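Local structure of dTDP-4-dehydrorhamnose reductase (Sulfolobus tokodaii, 2GGS) at residues A[181-186]-A[264-269]; A[145-150]-A[194-199]. The protein probably reduces dTDP-4-dehydrorhamnose with NADPH in the last step of dTDP-rhamnose synthesis. One frame throughout, in Å; residues are numbered along the deposited sequence.

Both contacts involve the same helix, residues 186-199, of a Rossmann-type fold. Interaction 1 (181-186 with 264-269) sits at its N-terminal end, where a loop near the C-terminus meets the capping residue; interaction 2 (145-150 with 194-199) lies near its other end, where the helix rests on the central parallel sheet. The centres are 19 Å apart and the nearest atoms about 7 Å, so the two do not touch. Interaction 1 is mainly polar and water-bridged, with one loose apolar contact, interaction 2 wholly apolar. Neither contact borders the cofactor closely: the side chains of Pro-183 and Ile-149 each lie about 8 Å from the bound NADPH.

Interaction 1 of 2, residues A[181-186]-A[264-269]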
ATOM      1  N   TYR A 181      12.406   2.378   6.640  1.00 17.83           N
ATOM      2  CA  TYR A 181      11.152   2.944   6.192  1.00 17.41           C
ATOM      3  C   TYR A 181      10.109   3.273   7.251  1.00 18.07           C
ATOM      4  O   TYR A 181      10.471   3.497   8.408  1.00 18.07           O
ATOM      5  CB  TYR A 181      10.631   1.808   5.229  1.00 17.61           C
ATOM      6  CG  TYR A 181      10.196   0.467   5.896  1.00 18.10           C
ATOM      7  CD1 TYR A 181      10.852  -0.045   7.042  1.00 19.38           C
ATOM      8  CD2 TYR A 181       9.168  -0.299   5.341  1.00 16.29           C
ATOM      9  CE1 TYR A 181      10.453  -1.232   7.653  1.00 20.00           C
ATOM     10  CE2 TYR A 181       8.772  -1.517   5.921  1.00 16.68           C
ATOM     11  CZ  TYR A 181       9.412  -1.983   7.082  1.00 19.28           C
ATOM     12  OH  TYR A 181       8.976  -3.157   7.667  1.00 20.11           O
ATOM     13  N   SER A 182       8.820   3.310   6.874  1.00 15.84           N
ATOM     14  CA  SER A 182       7.798   3.734   7.809  1.00 17.56           C
ATOM     15  C   SER A 182       6.577   2.765   7.853  1.00 15.98           C
ATOM     16  O   SER A 182       5.473   3.128   7.451  1.00 14.87           O
ATOM     17  CB  SER A 182       7.342   5.179   7.488  1.00 18.47           C
ATOM     18  OG  SER A 182       7.133   5.323   6.124  1.00 28.66           O
ATOM     19  N   PRO A 183       6.787   1.560   8.397  1.00 16.25           N
ATOM     20  CA  PRO A 183       5.766   0.513   8.279  1.00 15.99           C
ATOM     21  C   PRO A 183       4.481   0.884   9.029  1.00 16.36           C
ATOM     22  O   PRO A 183       4.538   1.405  10.153  1.00 17.44           O
ATOM     23  CB  PRO A 183       6.440  -0.707   8.924  1.00 16.67           C
ATOM     24  CG  PRO A 183       7.481  -0.097   9.884  1.00 15.50           C
ATOM     25  CD  PRO A 183       7.994   1.084   9.111  1.00 15.37           C
ATOM     26  N   ILE A 184       3.330   0.631   8.410  1.00 14.03           N
ATOM     27  CA  ILE A 184       2.035   0.832   9.024  1.00 14.55           C
ATOM     28  C   ILE A 184       1.251  -0.462   8.891  1.00 14.55           C
ATOM     29  O   ILE A 184       1.335  -1.136   7.843  1.00 14.10           O
ATOM     30  CB  ILE A 184       1.299   2.048   8.343  1.00 15.44           C
ATOM     31  CG1 ILE A 184      -0.028   2.426   9.043  1.00 14.54           C
ATOM     32  CG2 ILE A 184       1.143   1.802   6.761  1.00 13.48           C
ATOM     33  CD1 ILE A 184      -0.608   3.741   8.521  1.00 15.40           C
ATOM     34  N   SER A 185       0.509  -0.845   9.923  1.00 13.66           N
ATOM     35  CA  SER A 185      -0.363  -2.027   9.801  1.00 13.09           C
ATOM     36  C   SER A 185      -1.480  -1.746   8.831  1.00 12.71           C
ATOM     37  O   SER A 185      -1.954  -0.606   8.702  1.00 12.44           O
ATOM     38  CB  SER A 185      -0.971  -2.469  11.122  1.00 14.01           C
ATOM     39  OG  SER A 185      -1.783  -1.440  11.659  1.00 14.15           O
ATOM     40  N   ALA A 186      -1.914  -2.788   8.116  1.00 12.65           N
ATOM     41  CA  ALA A 186      -3.077  -2.575   7.273  1.00 13.14           C
ATOM     42  C   ALA A 186      -4.264  -1.982   8.008  1.00 13.02           C
ATOM     43  O   ALA A 186      -4.958  -1.144   7.441  1.00 13.80           O
ATOM     44  CB  ALA A 186      -3.478  -3.900   6.559  1.00 13.45           C
ATOM     45  N   TYR A 264       0.153   5.962  13.323  1.00 19.73           N
ATOM     46  CA  TYR A 264       1.580   5.907  13.069  1.00 19.78           C
ATOM     47  C   TYR A 264       2.442   5.130  14.076  1.00 18.93           C
ATOM     48  O   TYR A 264       3.442   4.530  13.693  1.00 18.93           O
ATOM     49  CB  TYR A 264       2.147   7.317  12.907  1.00 20.45           C
ATOM     50  CG  TYR A 264       1.618   8.261  13.950  1.00 21.01           C
ATOM     51  CD1 TYR A 264       2.252   8.382  15.185  1.00 21.27           C
ATOM     52  CD2 TYR A 264       0.491   9.039  13.690  1.00 21.40           C
ATOM     53  CE1 TYR A 264       1.754   9.274  16.150  1.00 23.19           C
ATOM     54  CE2 TYR A 264      -0.026   9.922  14.664  1.00 23.90           C
ATOM     55  CZ  TYR A 264       0.624  10.022  15.878  1.00 24.23           C
ATOM     56  OH  TYR A 264       0.093  10.885  16.826  1.00 23.78           O
ATOM     57  N   THR A 265       2.051   5.135  15.355  1.00 17.96           N
ATOM     58  CA  THR A 265       2.768   4.338  16.340  1.00 18.28           C
ATOM     59  C   THR A 265       2.802   2.880  15.900  1.00 17.97           C
ATOM     60  O   THR A 265       1.758   2.340  15.488  1.00 17.98           O
ATOM     61  CB  THR A 265       2.132   4.475  17.697  1.00 19.55           C
ATOM     62  OG1 THR A 265       2.234   5.851  18.078  1.00 20.57           O
ATOM     63  CG2 THR A 265       2.858   3.603  18.742  1.00 21.39           C
ATOM     64  N   LEU A 266       3.982   2.284  15.950  1.00 17.69           N
ATOM     65  CA  LEU A 266       4.151   0.898  15.513  1.00 17.28           C
ATOM     66  C   LEU A 266       3.048   0.000  16.095  1.00 18.00           C
ATOM     67  O   LEU A 266       2.808  -0.011  17.309  1.00 17.52           O
ATOM     68  CB  LEU A 266       5.499   0.336  15.911  1.00 18.42           C
ATOM     69  CG  LEU A 266       5.780  -1.091  15.389  1.00 16.57           C
ATOM     70  CD1 LEU A 266       5.918  -1.030  13.841  1.00 17.54           C
ATOM     71  CD2 LEU A 266       7.018  -1.701  16.029  1.00 18.39           C
ATOM     72  N   ASP A 267       2.373  -0.726  15.215  1.00 17.32           N
ATOM     73  CA  ASP A 267       1.268  -1.560  15.578  1.00 16.84           C
ATOM     74  C   ASP A 267       1.511  -3.054  15.300  1.00 17.41           C
ATOM     75  O   ASP A 267       0.903  -3.608  14.475  1.00 17.32           O
ATOM     76  CB  ASP A 267      -0.002  -1.054  14.889  1.00 17.16           C
ATOM     77  CG  ASP A 267      -1.217  -1.873  15.191  1.00 16.59           C
ATOM     78  OD1 ASP A 267      -1.373  -2.313  16.295  1.00 17.08           O
ATOM     79  OD2 ASP A 267      -1.997  -2.076  14.296  1.00 16.51           O
ATOM     80  N   LEU A 268       2.401  -3.684  16.035  1.00 20.00           N
ATOM     81  CA  LEU A 268       2.592  -5.097  15.849  1.00 20.00           C
ATOM     82  C   LEU A 268       1.402  -6.024  16.079  1.00 20.00           C
ATOM     83  O   LEU A 268       1.364  -7.092  15.545  1.00 19.62           O
ATOM     84  CB  LEU A 268       3.818  -5.601  16.577  1.00 20.00           C
ATOM     85  CG  LEU A 268       5.129  -4.960  16.168  1.00 20.00           C
ATOM     86  CD1 LEU A 268       6.242  -5.468  17.026  1.00 20.00           C
ATOM     87  CD2 LEU A 268       5.397  -5.237  14.724  1.00 20.00           C
ATOM     88  N   ASP A 269       0.448  -5.608  16.872  1.00 18.52           N
ATOM     89  CA  ASP A 269      -0.784  -6.353  16.993  1.00 19.17           C
ATOM     90  C   ASP A 269      -1.588  -6.448  15.669  1.00 18.48           C
ATOM     91  O   ASP A 269      -2.528  -7.161  15.580  1.00 18.77           O
ATOM     92  CB  ASP A 269      -1.677  -5.757  18.068  1.00 19.88           C
ATOM     93  CG  ASP A 269      -1.187  -6.027  19.504  1.00 22.44           C
ATOM     94  OD1 ASP A 269      -0.319  -6.829  19.734  1.00 24.37           O
ATOM     95  OD2 ASP A 269      -1.759  -5.401  20.366  1.00 24.72           O
TER
HETATM   96  O   HOH W   1       2.503   0.129  12.402  1.00 17.39           O
HETATM   97  O   HOH W   2       4.970   2.463  12.615  1.00 19.14           O
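Ser-185 and Asp-267 join a helix N-cap to a loop near the C-terminus: Ser-185 immediately precedes helix 186-199 of this Rossmann-type reductase, and its hydroxyl does two jobs. OG accepts a hydrogen bond from Lys-188 N in the first turn, the N-cap bond, and donates to Asp-267 OD2 at 2.7 Å. The carboxylate receives it on its anti lone pair, on the side away from OD1. With CG of Asp-267 anti to the backbone N (chi1 179°), the acid is extended toward Ser-185. The same OD2 forms a salt bridge with Arg-187 NE, so one oxygen serves both a hydroxyl and a cation, and the nearby helix N-terminus and Arg-187 would probably favour the ionised form of the acid. An alanine in place of Asp-267 would probably leave the Ser-185 hydroxyl without its acceptor and the Arg-187 charge without this mate.

Apolar contact is slight. Pro-183 CG comes within 4.4 Å of Leu-266 CD1, and Leu-266 also rests on Leu-217 of helix 214-224. Within its own segment, Pro-183 lays CD over the centre of the Tyr-181 ring, 3.6 Å above the plane.

Two waters fill in between the backbones. Pro-183 O accepts from both; one water takes the N-H of Asp-267, with Asp-267 N 2.9 Å from it, and a weak bond from Ser-185 N. The other donates to both carbonyls it joins, lying 2.7 Å from Pro-183 O and 2.8 Å from Tyr-264 O.

Interaction 2 of 2, residues A[145-150]-A[194-199]; sequences DSLIIR and LELLEL
Leu-196 of helix 186-199 meets Ile-149 and Leu-147 of strand 147-151, a helix-on-sheet contact of the Rossmann-type fold. The strand lies next to strand 203-206 in the parallel sheet, and the long connection between these two parallel neighbours, which also carries helix 160-169 and two short strands, ends in this helix, an elaborated beta-alpha-beta crossover. The nearest CA atoms across the two segments, those of Leu-147 and Leu-196, are 9.4 Å apart, a separation bridged by side chains alone.

The apolar contact comes down to methyl groups. Ile-149 CD1 and Leu-196 CD1 approach tip to tip at 3.7 Å, close to van der Waals contact. Both side chains are extended at their second torsion: chi2 is -180° in Ile-149 and 172° in Leu-196, which carries each CD1 well out from its own CA. Leu-147, two residues earlier on the same face of the strand, adds a looser touch, its CD2 standing 4.5 Å from Leu-196 CD1. One methyl of the helix therefore faces two strand residues. Ile-205 of the adjoining strand touches all three residues, and Val-103 flanks Ile-149 from strand 101-107.

Polar bonding belongs to other surfaces. Arg-150, pointing to the other face of the sheet, forms a salt bridge with Glu-138 and hydrogen bonds with His-206 NE2 and the Glu-120 carbonyl. On the helix, Glu-195 binds the backbone N-H groups of Ser-260 and Thr-261.

No hydrogen bond crosses between the two segments, and all three touching residues are buried. The cohesion here is dispersion and exclusion of water, so the fit depends on methyl positions, without the directional constraint of a polar bond.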
ATOM      1  N   ASP A 145      -9.631  16.752  -8.449  1.00 27.55           N
ATOM      2  CA  ASP A 145     -10.491  16.220  -7.395  1.00 26.82           C
ATOM      3  C   ASP A 145     -10.219  14.761  -6.953  1.00 24.74           C
ATOM      4  O   ASP A 145     -11.083  14.127  -6.359  1.00 26.63           O
ATOM      5  CB  ASP A 145     -11.969  16.391  -7.784  1.00 28.02           C
ATOM      6  CG  ASP A 145     -12.342  15.662  -9.084  1.00 32.00           C
ATOM      7  OD1 ASP A 145     -11.476  15.013  -9.745  1.00 34.57           O
ATOM      8  OD2 ASP A 145     -13.525  15.792  -9.467  1.00 35.71           O
ATOM      9  N   SER A 146      -9.032  14.234  -7.213  1.00 23.14           N
ATOM     10  CA  SER A 146      -8.670  12.884  -6.704  1.00 20.21           C
ATOM     11  C   SER A 146      -7.703  13.044  -5.529  1.00 18.97           C
ATOM     12  O   SER A 146      -7.125  14.113  -5.355  1.00 18.14           O
ATOM     13  CB  SER A 146      -7.988  12.030  -7.768  1.00 20.93           C
ATOM     14  OG  SER A 146      -6.676  12.482  -7.984  1.00 20.98           O
ATOM     15  N   LEU A 147      -7.517  11.968  -4.777  1.00 16.81           N
ATOM     16  CA  LEU A 147      -6.563  11.939  -3.652  1.00 17.20           C
ATOM     17  C   LEU A 147      -5.598  10.764  -3.875  1.00 17.19           C
ATOM     18  O   LEU A 147      -6.056   9.641  -4.107  1.00 17.17           O
ATOM     19  CB  LEU A 147      -7.312  11.688  -2.339  1.00 17.42           C
ATOM     20  CG  LEU A 147      -6.444  11.681  -1.087  1.00 18.22           C
ATOM     21  CD1 LEU A 147      -5.741  13.053  -0.917  1.00 18.71           C
ATOM     22  CD2 LEU A 147      -7.298  11.296   0.120  1.00 18.36           C
ATOM     23  N   ILE A 148      -4.295  11.042  -3.782  1.00 15.83           N
ATOM     24  CA  ILE A 148      -3.239  10.013  -3.821  1.00 15.06           C
ATOM     25  C   ILE A 148      -2.749   9.913  -2.377  1.00 15.36           C
ATOM     26  O   ILE A 148      -2.343  10.919  -1.768  1.00 15.76           O
ATOM     27  CB  ILE A 148      -2.058  10.378  -4.747  1.00 14.27           C
ATOM     28  CG1 ILE A 148      -2.481  10.293  -6.227  1.00 16.51           C
ATOM     29  CG2 ILE A 148      -0.838   9.475  -4.470  1.00 14.96           C
ATOM     30  CD1 ILE A 148      -1.590  11.100  -7.153  1.00 18.86           C
ATOM     31  N   ILE A 149      -2.796   8.697  -1.840  1.00 14.93           N
ATOM     32  CA  ILE A 149      -2.279   8.439  -0.493  1.00 15.33           C
ATOM     33  C   ILE A 149      -1.008   7.618  -0.626  1.00 15.65           C
ATOM     34  O   ILE A 149      -1.077   6.474  -1.063  1.00 14.24           O
ATOM     35  CB  ILE A 149      -3.305   7.672   0.372  1.00 14.16           C
ATOM     36  CG1 ILE A 149      -4.646   8.417   0.518  1.00 15.39           C
ATOM     37  CG2 ILE A 149      -2.690   7.386   1.744  1.00 16.12           C
ATOM     38  CD1 ILE A 149      -5.652   7.661   1.379  1.00 15.74           C
ATOM     39  N   ARG A 150       0.152   8.192  -0.265  1.00 14.83           N
ATOM     40  CA  ARG A 150       1.386   7.391  -0.312  1.00 13.94           C
ATOM     41  C   ARG A 150       1.578   6.751   1.061  1.00 14.42           C
ATOM     42  O   ARG A 150       1.417   7.396   2.090  1.00 14.74           O
ATOM     43  CB  ARG A 150       2.607   8.226  -0.628  1.00 15.57           C
ATOM     44  CG  ARG A 150       2.534   8.976  -1.959  1.00 13.06           C
ATOM     45  CD  ARG A 150       3.954   9.336  -2.445  1.00 16.37           C
ATOM     46  NE  ARG A 150       3.969  10.078  -3.706  1.00 14.44           N
ATOM     47  CZ  ARG A 150       4.236  11.385  -3.801  1.00 17.49           C
ATOM     48  NH1 ARG A 150       4.495  12.117  -2.702  1.00 16.00           N
ATOM     49  NH2 ARG A 150       4.237  11.969  -4.990  1.00 16.24           N
ATOM     50  N   LEU A 194     -10.492   5.645   6.095  1.00 17.61           N
ATOM     51  CA  LEU A 194     -11.881   5.914   6.461  1.00 19.74           C
ATOM     52  C   LEU A 194     -12.077   7.375   6.906  1.00 20.03           C
ATOM     53  O   LEU A 194     -13.028   8.033   6.475  1.00 20.28           O
ATOM     54  CB  LEU A 194     -12.341   5.004   7.581  1.00 21.20           C
ATOM     55  CG  LEU A 194     -13.777   4.458   7.489  1.00 24.57           C
ATOM     56  CD1 LEU A 194     -14.187   3.670   8.712  1.00 25.70           C
ATOM     57  CD2 LEU A 194     -14.794   5.527   7.183  1.00 29.91           C
ATOM     58  N   GLU A 195     -11.201   7.864   7.769  1.00 21.00           N
ATOM     59  CA  GLU A 195     -11.313   9.278   8.219  1.00 22.75           C
ATOM     60  C   GLU A 195     -11.170  10.250   7.058  1.00 22.55           C
ATOM     61  O   GLU A 195     -11.882  11.270   6.953  1.00 23.95           O
ATOM     62  CB  GLU A 195     -10.229   9.603   9.241  1.00 23.23           C
ATOM     63  CG  GLU A 195     -10.662   9.551  10.667  1.00 28.13           C
ATOM     64  CD  GLU A 195      -9.634  10.166  11.575  1.00 30.72           C
ATOM     65  OE1 GLU A 195      -9.644  11.414  11.728  1.00 32.28           O
ATOM     66  OE2 GLU A 195      -8.812   9.397  12.118  1.00 32.26           O
ATOM     67  N   LEU A 196     -10.216   9.960   6.189  1.00 21.93           N
ATOM     68  CA  LEU A 196      -9.937  10.808   5.041  1.00 23.06           C
ATOM     69  C   LEU A 196     -11.135  10.911   4.108  1.00 24.73           C
ATOM     70  O   LEU A 196     -11.423  11.980   3.575  1.00 25.20           O
ATOM     71  CB  LEU A 196      -8.709  10.295   4.280  1.00 21.79           C
ATOM     72  CG  LEU A 196      -7.380  10.685   4.918  1.00 22.90           C
ATOM     73  CD1 LEU A 196      -6.182   9.985   4.241  1.00 21.53           C
ATOM     74  CD2 LEU A 196      -7.216  12.198   4.911  1.00 21.80           C
ATOM     75  N   LEU A 197     -11.807   9.775   3.904  1.00 26.15           N
ATOM     76  CA  LEU A 197     -12.985   9.680   3.037  1.00 28.68           C
ATOM     77  C   LEU A 197     -14.055  10.673   3.392  1.00 29.91           C
ATOM     78  O   LEU A 197     -14.529  11.410   2.515  1.00 29.48           O
ATOM     79  CB  LEU A 197     -13.603   8.283   3.126  1.00 28.68           C
ATOM     80  CG  LEU A 197     -12.817   7.186   2.422  1.00 29.79           C
ATOM     81  CD1 LEU A 197     -13.738   6.023   2.107  1.00 29.44           C
ATOM     82  CD2 LEU A 197     -12.186   7.721   1.155  1.00 27.85           C
ATOM     83  N   GLU A 198     -14.458  10.638   4.666  1.00 30.99           N
ATOM     84  CA  GLU A 198     -15.477  11.528   5.195  1.00 33.38           C
ATOM     85  C   GLU A 198     -15.118  12.950   4.824  1.00 32.84           C
ATOM     86  O   GLU A 198     -15.997  13.719   4.470  1.00 33.78           O
ATOM     87  CB  GLU A 198     -15.673  11.391   6.742  1.00 33.47           C
ATOM     88  CG  GLU A 198     -14.707  10.450   7.510  1.00 35.72           C
ATOM     89  CD  GLU A 198     -14.230  10.982   8.908  1.00 35.76           C
ATOM     90  OE1 GLU A 198     -14.552  10.328   9.950  1.00 37.81           O
ATOM     91  OE2 GLU A 198     -13.501  12.020   8.966  1.00 35.55           O
ATOM     92  N   LEU A 199     -13.820  13.276   4.885  1.00 31.95           N
ATOM     93  CA  LEU A 199     -13.304  14.631   4.646  1.00 30.96           C
ATOM     94  C   LEU A 199     -13.233  15.064   3.184  1.00 31.27           C
ATOM     95  O   LEU A 199     -13.090  16.256   2.910  1.00 31.49           O
ATOM     96  CB  LEU A 199     -11.927  14.806   5.299  1.00 30.37           C
ATOM     97  CG  LEU A 199     -11.870  14.673   6.822  1.00 30.34           C
ATOM     98  CD1 LEU A 199     -10.448  14.667   7.307  1.00 29.75           C
ATOM     99  CD2 LEU A 199     -12.682  15.765   7.533  1.00 31.24           C
TER